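Local coordinates for protein putative isochorismatase hydrolase (PDB 3LQY) that probably acts as a hydrolase of the isochorismatase family, though its substrate is not established, at residues N6-L11 with A45-Q50; I13-D18 with E34-Q39. All blocks are in the same frame, centred on the assembly; numbering follows the deposited sequence.

Interaction 1 of 2, residues N6-L11 with A45-Q50; sequences NTTALL and AKFRQQ
F47 reaches from the last turn of helix 33-49 and lays one ring face squarely on L10 of the central strand. The L10 CB sits 3.5 Å from the F47 ring centroid and only 4° off the ring normal, a CH-pi contact over the middle of the ring. L10 has CG anti to the backbone N (chi1 171°), which carries CG and its two methyls off past the ring, CD2 meeting F47 CD1 at 4.1 Å. The CE2 corner of the ring works against main chain instead: F47 CE2 lies 3.3 Å from L10 N, and its edge meets T8 O, also 3.3 Å from CE2. T8 adds a looser methyl contact, CG2 to F47 CZ at 4.2 Å. A9 turns its methyl away, toward I113, whereas the L10 side chain points at the helix. V54 and L52 also touch F47, while L10 touches V117 and V119 of strand 115-121. Strand 8-11 and helix 45-49 run roughly antiparallel, at 144°. This is helix-on-sheet packing in a beta-alpha-beta crossover, with helix 33-49 linking the adjacent parallel strands 8-13 and 54-59 of the alpha/beta isochorismatase fold.

Interaction 2 of 2, residues I13-D18 with E34-Q39; sequences IDFQND and EAAAEQ
F15 sits at the centre of an inverse gamma turn, closed by a weak Q16 N to D14 O bond, and faces A37 of helix 33-49 with the two CA atoms 7.1 Å apart. The turn directs the F15 side chain at the helix, while chi1 of -96°, well off a staggered value, swings the ring so that CE1 and CZ do most of the touching. This pair approaches the helix backbone obliquely: F15 CE1 is 3.7 Å from A37 N, and F15 CZ is 3.8 Å from A36 O. Two methyls complete the seat. A37 CB lies 3.9 Å from F15 CE1 and also meets CD1, whereas A36 CB makes a looser contact, 4.2 Å from the same CE1. With nothing longer than a methyl on either helix residue, the ring can come right down to the peptide between them. Were F15 cut back to an alanine, a gap would probably open beside A36 and A37, and both methyls would lose their aromatic partner. Further round, V82 touches F15, and the backbone of F15 is hydrogen-bonded to H79. The turn follows directly on strand 8-13, whose last residue, I13, is bonded through its backbone to V119 and A121 of strand 115-121. Helix 33-49 is itself packed against strand 140-149, A36 touching A149, so A36 meets both F15 of the loop and a strand of the sheet.

Interactions 1 and 2 join the two ends of helix 33-49 to strand 8-13 and the loop that follows it. Their centres are 18 Å apart; one ring is carried by the helix and laid on the strand, the other by the loop and laid on the helix; F47 CZ and F15 CZ are 13.8 Å apart. Interaction 1 lies toward the start of the strand, interaction 2 beyond its C-terminal end. There D14 makes a long, weak ion pair with K93. In isochorismatase relatives an aspartate, a lysine and a cysteine form the catalytic triad; D14, K93 and C126, here oxidised to 3-sulfinoalanine, are probably their counterparts, which would put interaction 2 beside the active site.

Interaction 1 of 2, residues N6-L11 with A45-Q50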
# COMPACT_ATOMS: atom_id res chain seq x y z
N ASN A 6 -0.86 -0.48 21.11
CA ASN A 6 -0.39 0.14 19.87
C ASN A 6 0.42 -0.80 19.00
O ASN A 6 1.61 -0.55 18.70
CB ASN A 6 0.45 1.37 20.22
CG ASN A 6 -0.36 2.44 20.87
OD1 ASN A 6 -1.58 2.35 20.94
ND2 ASN A 6 0.30 3.48 21.32
N THR A 7 -0.22 -1.89 18.59
CA THR A 7 0.40 -2.91 17.75
C THR A 7 -0.18 -2.89 16.33
O THR A 7 -0.07 -3.87 15.60
CB THR A 7 0.21 -4.31 18.35
OG1 THR A 7 -1.20 -4.59 18.43
CG2 THR A 7 0.80 -4.39 19.75
N THR A 8 -0.76 -1.76 15.93
CA THR A 8 -1.21 -1.55 14.56
C THR A 8 -0.22 -0.65 13.84
O THR A 8 0.08 0.45 14.30
CB THR A 8 -2.65 -0.99 14.50
OG1 THR A 8 -3.53 -1.84 15.27
CG2 THR A 8 -3.15 -0.89 13.05
N ALA A 9 0.28 -1.16 12.71
CA ALA A 9 1.22 -0.47 11.85
C ALA A 9 0.48 0.03 10.63
O ALA A 9 -0.38 -0.67 10.06
CB ALA A 9 2.31 -1.43 11.43
N LEU A 10 0.78 1.24 10.19
CA LEU A 10 0.33 1.71 8.86
C LEU A 10 1.35 1.24 7.85
O LEU A 10 2.56 1.44 8.02
CB LEU A 10 0.12 3.22 8.84
CG LEU A 10 -0.14 3.95 7.52
CD1 LEU A 10 -1.62 3.72 7.05
CD2 LEU A 10 0.22 5.44 7.74
N LEU A 11 0.86 0.55 6.82
CA LEU A 11 1.69 -0.11 5.82
C LEU A 11 1.38 0.49 4.48
O LEU A 11 0.27 0.31 3.93
CB LEU A 11 1.44 -1.61 5.80
CG LEU A 11 2.36 -2.52 4.98
CD1 LEU A 11 3.79 -2.36 5.39
CD2 LEU A 11 1.93 -3.97 5.17
N ALA A 45 -0.18 11.09 8.75
CA ALA A 45 -0.08 12.18 9.71
C ALA A 45 -0.68 11.78 11.06
O ALA A 45 -0.14 12.11 12.12
CB ALA A 45 -0.77 13.46 9.17
N LYS A 46 -1.80 11.07 11.02
CA LYS A 46 -2.44 10.57 12.24
C LYS A 46 -1.54 9.59 13.01
O LYS A 46 -1.39 9.71 14.22
CB LYS A 46 -3.79 9.92 11.90
CG LYS A 46 -4.68 9.58 13.13
CD LYS A 46 -4.84 10.78 14.08
CE LYS A 46 -6.12 10.70 14.88
NZ LYS A 46 -6.43 11.97 15.58
N PHE A 47 -0.92 8.64 12.31
CA PHE A 47 -0.07 7.61 12.95
C PHE A 47 1.13 8.25 13.64
O PHE A 47 1.44 7.92 14.81
CB PHE A 47 0.37 6.52 11.92
CG PHE A 47 -0.54 5.32 11.87
CD1 PHE A 47 -1.82 5.41 11.31
CD2 PHE A 47 -0.13 4.10 12.42
CE1 PHE A 47 -2.70 4.25 11.29
CE2 PHE A 47 -1.00 2.95 12.40
CZ PHE A 47 -2.28 3.05 11.86
N ARG A 48 1.79 9.18 12.93
CA ARG A 48 2.95 9.86 13.46
C ARG A 48 2.55 10.76 14.64
O ARG A 48 3.30 10.88 15.60
CB ARG A 48 3.63 10.73 12.39
CG ARG A 48 4.30 9.94 11.28
CD ARG A 48 4.59 10.82 10.09
NE ARG A 48 5.42 10.12 9.12
CZ ARG A 48 5.76 10.63 7.93
NH1 ARG A 48 5.32 11.83 7.58
NH2 ARG A 48 6.54 9.94 7.10
N GLN A 49 1.38 11.39 14.51
CA GLN A 49 0.77 12.19 15.57
C GLN A 49 0.53 11.36 16.84
O GLN A 49 0.66 11.89 17.95
CB GLN A 49 -0.55 12.83 15.07
CG GLN A 49 -1.26 13.75 16.09
CD GLN A 49 -2.78 13.53 16.13
OE1 GLN A 49 -3.26 12.45 16.50
NE2 GLN A 49 -3.53 14.56 15.77
N GLN A 50 0.17 10.09 16.68
CA GLN A 50 0.16 9.15 17.81
C GLN A 50 1.56 8.50 17.86
O GLN A 50 2.48 8.95 17.18
CB GLN A 50 -0.99 8.13 17.67
CG GLN A 50 -2.37 8.77 17.50
CD GLN A 50 -2.71 9.71 18.63
OE1 GLN A 50 -2.82 9.30 19.79
NE2 GLN A 50 -2.85 10.99 18.31

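Interaction 2 of 2, residues I13-D18 with E34-Q39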
# COMPACT_ATOMS: atom_id res chain seq x y z
N ILE A 13 2.04 0.67 0.67
CA ILE A 13 2.55 -0.18 -0.41
C ILE A 13 2.76 0.61 -1.68
O ILE A 13 1.80 1.00 -2.33
CB ILE A 13 1.55 -1.35 -0.73
CG1 ILE A 13 1.27 -2.19 0.52
CG2 ILE A 13 2.14 -2.23 -1.85
CD1 ILE A 13 2.49 -2.92 1.09
N ASP A 14 4.02 0.90 -2.00
CA ASP A 14 4.44 1.35 -3.30
C ASP A 14 3.75 2.62 -3.77
O ASP A 14 3.32 2.70 -4.91
CB ASP A 14 4.27 0.28 -4.39
CG ASP A 14 5.07 -0.99 -4.14
OD1 ASP A 14 5.83 -1.06 -3.18
OD2 ASP A 14 4.85 -1.98 -4.92
N PHE A 15 3.73 3.66 -2.93
CA PHE A 15 3.25 4.94 -3.42
C PHE A 15 4.45 5.61 -4.11
O PHE A 15 5.06 6.53 -3.57
CB PHE A 15 2.71 5.81 -2.27
CG PHE A 15 1.22 5.74 -2.05
CD1 PHE A 15 0.34 6.03 -3.07
CD2 PHE A 15 0.71 5.46 -0.80
CE1 PHE A 15 -0.99 6.05 -2.87
CE2 PHE A 15 -0.65 5.47 -0.58
CZ PHE A 15 -1.52 5.74 -1.63
N GLN A 16 4.84 5.08 -5.27
CA GLN A 16 6.04 5.46 -5.98
C GLN A 16 5.72 6.29 -7.20
O GLN A 16 4.65 6.20 -7.80
CB GLN A 16 6.84 4.22 -6.36
CG GLN A 16 7.40 3.50 -5.15
CD GLN A 16 7.81 2.10 -5.47
OE1 GLN A 16 7.09 1.15 -5.14
NE2 GLN A 16 8.93 1.93 -6.13
N ASN A 17 6.66 7.19 -7.53
CA ASN A 17 6.46 8.17 -8.57
C ASN A 17 5.90 7.67 -9.88
O ASN A 17 5.01 8.30 -10.48
CB ASN A 17 7.78 8.89 -8.85
CG ASN A 17 8.13 9.90 -7.76
OD1 ASN A 17 7.26 10.54 -7.18
ND2 ASN A 17 9.42 10.03 -7.47
N ASP A 18 6.43 6.56 -10.39
CA ASP A 18 5.90 6.00 -11.68
C ASP A 18 4.39 5.77 -11.78
O ASP A 18 3.86 5.60 -12.89
CB ASP A 18 6.64 4.72 -12.12
CG ASP A 18 8.01 4.97 -12.77
OD1 ASP A 18 8.20 6.03 -13.41
OD2 ASP A 18 8.93 4.11 -12.63
N GLU A 34 -3.13 10.42 -7.11
CA GLU A 34 -2.91 11.65 -6.32
C GLU A 34 -3.90 11.73 -5.16
O GLU A 34 -3.50 11.97 -3.99
CB GLU A 34 -3.03 12.87 -7.24
CG GLU A 34 -1.85 13.03 -8.17
CD GLU A 34 -1.79 12.07 -9.33
OE1 GLU A 34 -2.77 11.27 -9.56
OE2 GLU A 34 -0.74 12.05 -9.98
N ALA A 35 -5.18 11.52 -5.47
CA ALA A 35 -6.22 11.51 -4.46
C ALA A 35 -5.98 10.41 -3.41
O ALA A 35 -6.19 10.65 -2.21
CB ALA A 35 -7.65 11.33 -5.07
N ALA A 36 -5.62 9.19 -3.88
CA ALA A 36 -5.31 8.12 -2.99
C ALA A 36 -4.20 8.43 -2.01
O ALA A 36 -4.29 8.14 -0.82
CB ALA A 36 -5.00 6.81 -3.81
N ALA A 37 -3.12 9.00 -2.54
CA ALA A 37 -2.00 9.49 -1.76
C ALA A 37 -2.42 10.61 -0.82
O ALA A 37 -1.96 10.68 0.33
CB ALA A 37 -0.91 9.95 -2.72
N GLU A 38 -3.33 11.45 -1.25
CA GLU A 38 -3.84 12.50 -0.36
C GLU A 38 -4.45 11.90 0.91
O GLU A 38 -4.23 12.41 2.03
CB GLU A 38 -4.86 13.35 -1.10
CG GLU A 38 -5.17 14.63 -0.41
CD GLU A 38 -6.48 15.25 -0.88
OE1 GLU A 38 -7.14 14.63 -1.76
OE2 GLU A 38 -6.85 16.35 -0.36
N GLN A 39 -5.23 10.84 0.73
CA GLN A 39 -5.82 10.10 1.86
C GLN A 39 -4.77 9.33 2.67
O GLN A 39 -4.80 9.33 3.88
CB GLN A 39 -6.94 9.17 1.37
CG GLN A 39 -8.11 9.92 0.72
CD GLN A 39 -8.55 11.09 1.55
OE1 GLN A 39 -8.40 12.25 1.14
NE2 GLN A 39 -8.98 10.81 2.78